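Local coordinates for VAO-type flavoprotein oxidase VAO615 (PDB 6F72) that probably works as a flavoprotein oxidase that carries bicovalently bound FAD and, once reduced, reacts rapidly with molecular oxygen, its substrate still unidentified, at residues R41-L46 and L140-K145; P193-G198 and A294-D299; G315-W320 and L435-S440. One frame throughout, in Å; residues are numbered along the deposited sequence.

Contact 1. Residues R41-L46 and L140-K145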
loop_
_atom_site.group_PDB
_atom_site.type_symbol
_atom_site.label_atom_id
_atom_site.label_comp_id
_atom_site.label_asym_id
_atom_site.label_seq_id
_atom_site.Cartn_x
_atom_site.Cartn_y
_atom_site.Cartn_z
ATOM N N ARG A 41 -27.171 -23.849 5.785
ATOM C CA ARG A 41 -28.102 -23.376 6.800
ATOM C C ARG A 41 -27.378 -22.475 7.811
ATOM O O ARG A 41 -27.916 -21.433 8.202
ATOM C CB ARG A 41 -28.766 -24.573 7.494
ATOM C CG ARG A 41 -29.909 -24.215 8.430
ATOM C CD ARG A 41 -30.720 -25.442 8.816
ATOM N NE ARG A 41 -31.843 -25.658 7.908
ATOM C CZ ARG A 41 -32.660 -26.706 7.941
ATOM N NH1 ARG A 41 -32.504 -27.672 8.841
ATOM N NH2 ARG A 41 -33.644 -26.793 7.059
ATOM N N ASP A 42 -26.168 -22.876 8.221
ATOM C CA ASP A 42 -25.308 -22.027 9.048
ATOM C C ASP A 42 -25.018 -20.715 8.327
ATOM O O ASP A 42 -25.184 -19.637 8.904
ATOM C CB ASP A 42 -23.996 -22.731 9.402
ATOM C CG ASP A 42 -24.165 -23.833 10.433
ATOM O OD1 ASP A 42 -25.017 -23.704 11.342
ATOM O OD2 ASP A 42 -23.414 -24.833 10.341
ATOM N N TRP A 43 -24.617 -20.813 7.060
ATOM C CA TRP A 43 -24.343 -19.634 6.237
ATOM C C TRP A 43 -25.586 -18.736 6.057
ATOM O O TRP A 43 -25.493 -17.510 6.237
ATOM C CB TRP A 43 -23.681 -20.032 4.900
ATOM C CG TRP A 43 -22.268 -20.598 5.085
ATOM C CD1 TRP A 43 -21.868 -21.899 4.911
ATOM C CD2 TRP A 43 -21.093 -19.875 5.499
ATOM N NE1 TRP A 43 -20.526 -22.032 5.185
ATOM C CE2 TRP A 43 -20.023 -20.810 5.548
ATOM C CE3 TRP A 43 -20.838 -18.532 5.813
ATOM C CZ2 TRP A 43 -18.723 -20.444 5.907
ATOM C CZ3 TRP A 43 -19.522 -18.163 6.177
ATOM C CH2 TRP A 43 -18.488 -19.123 6.218
ATOM N N ALA A 44 -26.739 -19.349 5.759
ATOM C CA ALA A 44 -28.015 -18.624 5.667
ATOM C C ALA A 44 -28.363 -17.865 6.963
ATOM O O ALA A 44 -28.806 -16.722 6.912
ATOM C CB ALA A 44 -29.152 -19.562 5.273
ATOM N N LYS A 45 -28.145 -18.514 8.106
ATOM C CA LYS A 45 -28.388 -17.945 9.434
ATOM C C LYS A 45 -27.489 -16.714 9.690
ATOM O O LYS A 45 -27.955 -15.710 10.244
ATOM C CB LYS A 45 -28.208 -19.049 10.494
ATOM C CG LYS A 45 -28.138 -18.635 11.962
ATOM C CD LYS A 45 -27.157 -19.534 12.715
ATOM C CE LYS A 45 -25.716 -19.021 12.614
ATOM N NZ LYS A 45 -24.675 -20.096 12.593
ATOM N N LEU A 46 -26.221 -16.794 9.269
ATOM C CA LEU A 46 -25.331 -15.628 9.271
ATOM C C LEU A 46 -25.854 -14.557 8.313
ATOM O O LEU A 46 -25.904 -13.376 8.668
ATOM C CB LEU A 46 -23.867 -16.001 8.942
ATOM C CG LEU A 46 -22.843 -14.858 8.776
ATOM C CD1 LEU A 46 -22.668 -14.017 10.039
ATOM C CD2 LEU A 46 -21.496 -15.362 8.285
ATOM N N LEU A 140 -17.604 -11.817 13.193
ATOM C CA LEU A 140 -16.625 -12.259 14.191
ATOM C C LEU A 140 -17.200 -13.329 15.116
ATOM O O LEU A 140 -16.542 -14.331 15.380
ATOM C CB LEU A 140 -16.082 -11.074 15.007
ATOM C CG LEU A 140 -15.202 -10.001 14.345
ATOM C CD1 LEU A 140 -14.983 -8.822 15.285
ATOM C CD2 LEU A 140 -13.857 -10.553 13.891
ATOM N N LYS A 141 -18.433 -13.129 15.587
ATOM C CA LYS A 141 -19.089 -14.117 16.455
ATOM C C LYS A 141 -19.255 -15.444 15.724
ATOM O O LYS A 141 -18.963 -16.510 16.282
ATOM C CB LYS A 141 -20.460 -13.636 16.952
ATOM C CG LYS A 141 -20.386 -12.635 18.075
ATOM C CD LYS A 141 -21.511 -12.844 19.078
ATOM C CE LYS A 141 -21.190 -12.170 20.406
ATOM N NZ LYS A 141 -19.864 -12.583 20.961
ATOM N N PHE A 142 -19.723 -15.356 14.478
ATOM C CA PHE A 142 -19.944 -16.518 13.628
ATOM C C PHE A 142 -18.640 -17.266 13.363
ATOM O O PHE A 142 -18.581 -18.493 13.535
ATOM C CB PHE A 142 -20.593 -16.094 12.307
ATOM C CG PHE A 142 -20.821 -17.232 11.345
ATOM C CD1 PHE A 142 -19.831 -17.608 10.432
ATOM C CD2 PHE A 142 -22.025 -17.939 11.357
ATOM C CE1 PHE A 142 -20.047 -18.660 9.550
ATOM C CE2 PHE A 142 -22.237 -18.986 10.479
ATOM C CZ PHE A 142 -21.246 -19.347 9.575
ATOM N N ALA A 143 -17.612 -16.525 12.938
ATOM C CA ALA A 143 -16.308 -17.116 12.610
ATOM C C ALA A 143 -15.679 -17.758 13.836
ATOM O O ALA A 143 -15.099 -18.841 13.740
ATOM C CB ALA A 143 -15.376 -16.093 11.988
ATOM N N GLN A 144 -15.842 -17.118 14.991
ATOM C CA GLN A 144 -15.335 -17.678 16.241
ATOM C C GLN A 144 -16.140 -18.911 16.697
ATOM O O GLN A 144 -15.558 -19.906 17.138
ATOM C CB GLN A 144 -15.140 -16.581 17.317
ATOM C CG GLN A 144 -13.967 -15.643 16.937
ATOM C CD GLN A 144 -13.727 -14.426 17.854
ATOM O OE1 GLN A 144 -13.232 -14.558 18.988
ATOM N NE2 GLN A 144 -14.014 -13.222 17.330
ATOM N N LYS A 145 -17.464 -18.870 16.533
ATOM C CA LYS A 145 -18.312 -20.043 16.799
ATOM C C LYS A 145 -17.939 -21.226 15.892
ATOM O O LYS A 145 -17.872 -22.369 16.358
ATOM C CB LYS A 145 -19.801 -19.693 16.646
ATOM C CG LYS A 145 -20.763 -20.819 17.008
ATOM C CD LYS A 145 -22.156 -20.568 16.443
ATOM C CE LYS A 145 -23.040 -21.790 16.581
ATOM N NZ LYS A 145 -24.462 -21.409 16.381
#

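Contact 2. Residues P193-G198 and A294-D299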
loop_
_atom_site.group_PDB
_atom_site.type_symbol
_atom_site.label_atom_id
_atom_site.label_comp_id
_atom_site.label_asym_id
_atom_site.label_seq_id
_atom_site.Cartn_x
_atom_site.Cartn_y
_atom_site.Cartn_z
ATOM N N PRO A 193 -8.490 21.885 10.917
ATOM C CA PRO A 193 -9.430 21.075 10.141
ATOM C C PRO A 193 -9.051 19.603 10.206
ATOM O O PRO A 193 -7.866 19.265 10.378
ATOM C CB PRO A 193 -9.279 21.603 8.707
ATOM C CG PRO A 193 -8.320 22.759 8.778
ATOM C CD PRO A 193 -7.563 22.641 10.053
ATOM N N ALA A 194 -10.059 18.746 10.094
ATOM C CA ALA A 194 -9.891 17.301 10.050
ATOM C C ALA A 194 -10.984 16.671 9.179
ATOM O O ALA A 194 -12.018 17.295 8.884
ATOM C CB ALA A 194 -9.921 16.715 11.454
ATOM N N ALA A 195 -10.738 15.433 8.774
ATOM C CA ALA A 195 -11.700 14.653 8.013
ATOM C C ALA A 195 -11.856 13.286 8.670
ATOM O O ALA A 195 -10.867 12.596 8.928
ATOM C CB ALA A 195 -11.243 14.518 6.572
ATOM N N LYS A 196 -13.099 12.923 8.980
ATOM C CA LYS A 196 -13.414 11.565 9.396
ATOM C C LYS A 196 -13.792 10.793 8.131
ATOM O O LYS A 196 -14.654 11.234 7.363
ATOM C CB LYS A 196 -14.548 11.561 10.416
ATOM C CG LYS A 196 -14.835 10.192 11.008
ATOM C CD LYS A 196 -15.934 10.273 12.054
ATOM C CE LYS A 196 -16.577 8.914 12.263
ATOM N NZ LYS A 196 -17.639 8.982 13.300
ATOM N N LEU A 197 -13.126 9.662 7.906
ATOM C CA LEU A 197 -13.307 8.903 6.669
ATOM C C LEU A 197 -13.603 7.444 6.948
ATOM O O LEU A 197 -12.892 6.805 7.720
ATOM C CB LEU A 197 -12.059 9.015 5.775
ATOM C CG LEU A 197 -11.453 10.368 5.379
ATOM C CD1 LEU A 197 -10.159 10.146 4.602
ATOM C CD2 LEU A 197 -12.419 11.236 4.578
ATOM N N GLY A 198 -14.652 6.916 6.306
ATOM C CA GLY A 198 -15.000 5.500 6.449
ATOM C C GLY A 198 -13.895 4.599 5.896
ATOM O O GLY A 198 -13.106 5.024 5.047
ATOM N N ALA A 294 -8.489 12.132 10.555
ATOM C CA ALA A 294 -7.150 12.591 10.224
ATOM C C ALA A 294 -7.120 14.068 9.916
ATOM O O ALA A 294 -8.102 14.642 9.425
ATOM C CB ALA A 294 -6.586 11.803 9.054
ATOM N N ARG A 295 -5.967 14.657 10.207
ATOM C CA ARG A 295 -5.645 16.041 9.886
ATOM C C ARG A 295 -5.867 16.394 8.415
ATOM O O ARG A 295 -5.518 15.633 7.519
ATOM C CB ARG A 295 -4.190 16.350 10.281
ATOM C CG ARG A 295 -3.829 15.949 11.707
ATOM C CD ARG A 295 -2.482 16.510 12.179
ATOM N NE ARG A 295 -1.335 16.031 11.410
ATOM C CZ ARG A 295 -0.053 16.184 11.759
ATOM N NH1 ARG A 295 0.279 16.809 12.898
ATOM N NH2 ARG A 295 0.906 15.709 10.964
ATOM N N LEU A 296 -6.490 17.544 8.197
ATOM C CA LEU A 296 -6.513 18.201 6.901
ATOM C C LEU A 296 -5.596 19.397 6.962
ATOM O O LEU A 296 -5.376 19.940 8.032
ATOM C CB LEU A 296 -7.932 18.651 6.534
ATOM C CG LEU A 296 -8.897 17.558 6.075
ATOM C CD1 LEU A 296 -10.230 18.184 5.703
ATOM C CD2 LEU A 296 -8.331 16.769 4.902
ATOM N N HIS A 297 -5.073 19.816 5.820
ATOM C CA HIS A 297 -4.110 20.914 5.784
ATOM C C HIS A 297 -4.567 21.951 4.778
ATOM O O HIS A 297 -5.096 21.589 3.733
ATOM C CB HIS A 297 -2.738 20.366 5.411
ATOM C CG HIS A 297 -2.357 19.132 6.173
ATOM N ND1 HIS A 297 -1.771 19.181 7.419
ATOM C CD2 HIS A 297 -2.494 17.818 5.872
ATOM C CE1 HIS A 297 -1.561 17.952 7.854
ATOM N NE2 HIS A 297 -1.986 17.105 6.933
ATOM N N ARG A 298 -4.385 23.232 5.095
ATOM C CA ARG A 298 -4.805 24.311 4.202
ATOM C C ARG A 298 -4.180 24.159 2.811
ATOM O O ARG A 298 -2.968 23.968 2.682
ATOM C CB ARG A 298 -4.494 25.692 4.800
ATOM C CG ARG A 298 -5.155 26.871 4.081
ATOM C CD ARG A 298 -6.682 26.798 4.158
ATOM N NE ARG A 298 -7.359 27.927 3.506
ATOM C CZ ARG A 298 -7.693 27.978 2.212
ATOM N NH1 ARG A 298 -7.415 26.968 1.392
ATOM N NH2 ARG A 298 -8.318 29.051 1.731
ATOM N N ASP A 299 -5.026 24.209 1.783
ATOM C CA ASP A 299 -4.576 24.091 0.397
ATOM C C ASP A 299 -4.109 25.450 -0.122
ATOM O O ASP A 299 -4.328 26.477 0.515
ATOM C CB ASP A 299 -5.706 23.520 -0.466
ATOM C CG ASP A 299 -5.220 22.914 -1.779
ATOM O OD1 ASP A 299 -4.010 22.633 -1.958
ATOM O OD2 ASP A 299 -6.085 22.711 -2.645
#

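Contact 3. Residues G315-W320 and L435-S440. With NAG (2-acetamido-2-deoxy-beta-D-glucopyranose), chain G.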
loop_
_atom_site.group_PDB
_atom_site.type_symbol
_atom_site.label_atom_id
_atom_site.label_comp_id
_atom_site.label_asym_id
_atom_site.label_seq_id
_atom_site.Cartn_x
_atom_site.Cartn_y
_atom_site.Cartn_z
ATOM N N GLY A 315 26.932 9.190 -22.199
ATOM C CA GLY A 315 27.234 7.786 -21.927
ATOM C C GLY A 315 26.721 7.370 -20.562
ATOM O O GLY A 315 26.432 8.213 -19.710
ATOM N N ASN A 316 26.637 6.061 -20.348
ATOM C CA ASN A 316 25.993 5.487 -19.167
ATOM C C ASN A 316 26.715 5.773 -17.851
ATOM O O ASN A 316 26.074 5.880 -16.796
ATOM C CB ASN A 316 25.801 3.979 -19.340
ATOM C CG ASN A 316 24.726 3.422 -18.434
ATOM O OD1 ASN A 316 25.006 2.627 -17.540
ATOM N ND2 ASN A 316 23.484 3.837 -18.664
ATOM N N GLU A 317 28.039 5.897 -17.917
ATOM C CA GLU A 317 28.846 6.148 -16.728
ATOM C C GLU A 317 28.608 7.523 -16.095
ATOM O O GLU A 317 28.546 7.630 -14.864
ATOM C CB GLU A 317 30.331 5.924 -17.020
ATOM C CG GLU A 317 30.808 4.512 -16.692
ATOM C CD GLU A 317 30.843 4.212 -15.190
ATOM O OE1 GLU A 317 31.080 5.134 -14.375
ATOM O OE2 GLU A 317 30.646 3.035 -14.815
ATOM N N VAL A 318 28.483 8.553 -16.939
ATOM C CA VAL A 318 28.186 9.927 -16.488
ATOM C C VAL A 318 26.742 10.003 -15.985
ATOM O O VAL A 318 26.470 10.683 -14.987
ATOM C CB VAL A 318 28.475 10.993 -17.584
ATOM C CG1 VAL A 318 27.993 12.382 -17.167
ATOM C CG2 VAL A 318 29.967 11.050 -17.918
ATOM N N TYR A 319 25.836 9.288 -16.669
ATOM C CA TYR A 319 24.437 9.143 -16.240
ATOM C C TYR A 319 24.319 8.698 -14.781
ATOM O O TYR A 319 23.593 9.324 -14.015
ATOM C CB TYR A 319 23.647 8.187 -17.158
ATOM C CG TYR A 319 22.302 7.749 -16.589
ATOM C CD1 TYR A 319 21.202 8.621 -16.578
ATOM C CD2 TYR A 319 22.134 6.470 -16.037
ATOM C CE1 TYR A 319 19.975 8.230 -16.042
ATOM C CE2 TYR A 319 20.911 6.073 -15.497
ATOM C CZ TYR A 319 19.837 6.952 -15.505
ATOM O OH TYR A 319 18.631 6.557 -14.973
ATOM N N TRP A 320 25.034 7.629 -14.409
ATOM C CA TRP A 320 24.951 7.092 -13.045
ATOM C C TRP A 320 25.577 7.982 -11.976
ATOM O O TRP A 320 25.124 7.992 -10.827
ATOM C CB TRP A 320 25.470 5.656 -12.960
ATOM C CG TRP A 320 24.487 4.686 -13.525
ATOM C CD1 TRP A 320 24.638 3.944 -14.664
ATOM C CD2 TRP A 320 23.176 4.377 -13.013
ATOM N NE1 TRP A 320 23.514 3.185 -14.887
ATOM C CE2 TRP A 320 22.602 3.423 -13.895
ATOM C CE3 TRP A 320 22.436 4.804 -11.897
ATOM C CZ2 TRP A 320 21.317 2.886 -13.695
ATOM C CZ3 TRP A 320 21.161 4.272 -11.696
ATOM C CH2 TRP A 320 20.614 3.322 -12.593
ATOM N N LEU A 435 23.875 -0.397 -6.427
ATOM C CA LEU A 435 22.643 -1.202 -6.276
ATOM C C LEU A 435 21.639 -0.930 -7.399
ATOM O O LEU A 435 21.106 -1.867 -8.009
ATOM C CB LEU A 435 21.984 -0.986 -4.908
ATOM C CG LEU A 435 20.587 -1.600 -4.662
ATOM C CD1 LEU A 435 20.629 -3.125 -4.710
ATOM C CD2 LEU A 435 19.987 -1.088 -3.353
ATOM N N PHE A 436 21.401 0.355 -7.659
ATOM C CA PHE A 436 20.476 0.826 -8.689
ATOM C C PHE A 436 20.895 0.397 -10.097
ATOM O O PHE A 436 20.035 0.116 -10.935
ATOM C CB PHE A 436 20.340 2.350 -8.614
ATOM C CG PHE A 436 19.449 2.843 -7.495
ATOM C CD1 PHE A 436 19.169 2.046 -6.366
ATOM C CD2 PHE A 436 18.895 4.127 -7.558
ATOM C CE1 PHE A 436 18.353 2.516 -5.342
ATOM C CE2 PHE A 436 18.070 4.596 -6.537
ATOM C CZ PHE A 436 17.813 3.795 -5.423
ATOM N N ARG A 437 22.211 0.359 -10.341
ATOM C CA ARG A 437 22.779 -0.149 -11.595
ATOM C C ARG A 437 22.467 -1.626 -11.767
ATOM O O ARG A 437 22.011 -2.029 -12.836
ATOM C CB ARG A 437 24.297 0.029 -11.652
ATOM C CG ARG A 437 24.806 1.450 -11.623
ATOM C CD ARG A 437 26.327 1.410 -11.575
ATOM N NE ARG A 437 26.910 1.552 -12.904
ATOM C CZ ARG A 437 27.757 2.521 -13.260
ATOM N NH1 ARG A 437 28.158 3.449 -12.391
ATOM N NH2 ARG A 437 28.222 2.560 -14.498
ATOM N N ASN A 438 22.723 -2.415 -10.720
ATOM C CA ASN A 438 22.421 -3.854 -10.698
ATOM C C ASN A 438 20.940 -4.198 -10.975
ATOM O O ASN A 438 20.645 -5.102 -11.772
ATOM C CB ASN A 438 22.885 -4.479 -9.374
ATOM C CG ASN A 438 24.405 -4.598 -9.268
ATOM O OD1 ASN A 438 25.153 -4.044 -10.081
ATOM N ND2 ASN A 438 24.862 -5.333 -8.247
ATOM N N ILE A 439 20.028 -3.466 -10.329
ATOM C CA ILE A 439 18.581 -3.639 -10.529
ATOM C C ILE A 439 18.189 -3.270 -11.962
ATOM O O ILE A 439 17.359 -3.955 -12.579
ATOM C CB ILE A 439 17.723 -2.839 -9.502
ATOM C CG1 ILE A 439 18.026 -3.294 -8.063
ATOM C CG2 ILE A 439 16.232 -2.997 -9.817
ATOM C CD1 ILE A 439 17.575 -2.342 -6.958
ATOM N N SER A 440 18.799 -2.204 -12.484
ATOM C CA SER A 440 18.592 -1.774 -13.873
ATOM C C SER A 440 18.976 -2.821 -14.945
ATOM O O SER A 440 18.623 -2.661 -16.113
ATOM C CB SER A 440 19.337 -0.465 -14.135
ATOM O OG SER A 440 18.833 0.577 -13.324
HETATM C C1 NAG G . 26.251 -5.589 -7.947
HETATM C C2 NAG G . 26.342 -5.785 -6.418
HETATM C C3 NAG G . 27.540 -6.640 -5.952
HETATM C C4 NAG G . 27.859 -7.812 -6.893
HETATM C C5 NAG G . 27.993 -7.273 -8.324
HETATM C C6 NAG G . 28.399 -8.331 -9.348
HETATM C C7 NAG G . 25.491 -3.972 -4.937
HETATM C C8 NAG G . 25.768 -2.575 -4.460
HETATM N N2 NAG G . 26.388 -4.461 -5.807
HETATM O O3 NAG G . 27.301 -7.167 -4.644
HETATM O O4 NAG G . 29.028 -8.528 -6.459
HETATM O O5 NAG G . 26.722 -6.715 -8.706
HETATM O O6 NAG G . 27.302 -9.225 -9.585
HETATM O O7 NAG G . 24.513 -4.592 -4.537
#

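Contact 1. Residues R41-L46 and L140-K145
F142 lays one face of its ring against L46, whose CD2 methyl stands over it as a CH-pi contact, 3.7 Å from the ring centroid and 18° off the normal. The F142 ring reaches across to helix 40-49 because its CG stands anti to the backbone N (chi1 178°), and there it sits as a knob in a hole formed by D42, W43, K45 and L46. The two helices run nearly antiparallel here, with short-segment axes 11.3 Å apart, a gap that this one ring largely bridges. W43 closes a further part of the hole: its CZ3 lies 3.4 Å from F142 CE1, and the two ring planes are inclined at 47°, so the pair is neither a stack nor an edge-to-face contact. F142 CE1 and CZ lie over a face of the indole, toward its rim; Y126 stacks on W43, and W43 and L46 also pack on L54 and L169.

On the more open side the contact turns polar. The bent chain of K45 brings its NZ to 3.4 Å from F142 CE2, at the ring edge and near its plane, which is not the over-the-face geometry of a cation-pi pair. K145 sends an extended chain across from the other helix, and its NZ stops 4.0 Å from K45 NZ. D42 OD1 makes a long salt bridge of 3.8 Å to K45 NZ and probably offsets some of the repulsion between the two ammonium groups. The chemistry therefore implies an apolar interlock that does the joining, with a lysine-rich rim that probably adds little attraction.

Contact 2. Residues P193-G198 and A294-D299
L296 points its side chain at strand 193-198 and lies across it, while its neighbour R295 turns the opposite way. With CG beside its own backbone N (chi1 -76°), L296 sets CG 3.9 Å from A195 CB and holds CD1 near the A194 carbonyl. Its CB meets P193 CB, also at 3.9 Å, so the leucine spans P193 to A195; F181, I217 and A210 also touch it. Shortening L296 to an alanine would probably cost A195 CB its apolar partner across the strands and open a gap toward F181 and I217.

A195 and A294 form an antiparallel hydrogen-bonded pair with their methyls on the same face of the sheet. A195 N gives a 2.8 Å bond to A294 O, and A294 N returns one of 2.9 Å to A195 O. At the next, non-hydrogen-bonded pair, the side chains of A194 and R295 diverge, and R295 takes its guanidinium to N250 and P459. Beyond it, L296 N reaches P193 O at 3.1 Å, well above the carbonyl plane. Strand 193-198 also pairs with strand 179-186, so this is the antiparallel sheet of the FAD-binding PCMH-type domain.

Contact 3. Residues G315-W320 and L435-S440
F436 O is gripped by two donors of one residue, S440 N and S440 OG, which come from opposite faces of the carbonyl plane, and W320 CH2 rests 3.7 Å from the same oxygen. S440 OG, 2.7 Å from F436 O, also lies at the indole edge, 3.4 Å from W320 CH2. F436 adds its CB, which abuts W320 CZ3.

The faces of the indole are used as well. R437 CG stands over the five-membered ring, 3.6 Å from its centroid and only 9° off the normal, while Y319 CE2 from the tryptophan's own helix covers the other face. A bend in the R437 chain (chi3 96°) swings the guanidinium over W320 CD1, its plane 29° from the ring, and places NH1 3.5 Å from W320 CB. The two side chains run alongside each other with opposite sense. E317 folds toward the same arginine and forms a salt bridge from its OE2 to R437 NH2 at the exposed rim; the modelled length is implausibly short, and its exact geometry is therefore doubtful.

One residue on from R437, N438 points away from the contact and carries N-acetylglucosamine on ND2; S440 is also the third residue of that N-I-S sequon. Behind the contact, F436 packs on C450 and C476, and Y319 OH bonds to G345 O. Two helices joined side by side over one antiparallel sheet, with a glycan on N438, are consistent with the alpha+beta domain that in VAO-type relatives is the substrate-binding (cap) domain.

The three contacts follow one another along the chain without interleaving and nowhere touch; contacts 1 and 2 come closest, with nearest atoms about 16 Å apart. Contact 2 lies nearest the middle of the molecule, its centre about 20 Å from that of the chain; the side chain of A294 is about 14 Å at nearest approach from the FAD, which is bound covalently through H157 and C222. Contacts 1 and 3 lie on opposite sides of the chain's centre, their own centres about 56 Å apart. From the centre of contact 2, that of contact 3 is about 41 Å away. Contacts 1 and 3 join helices; contact 2 joins strands in the flavin-binding part.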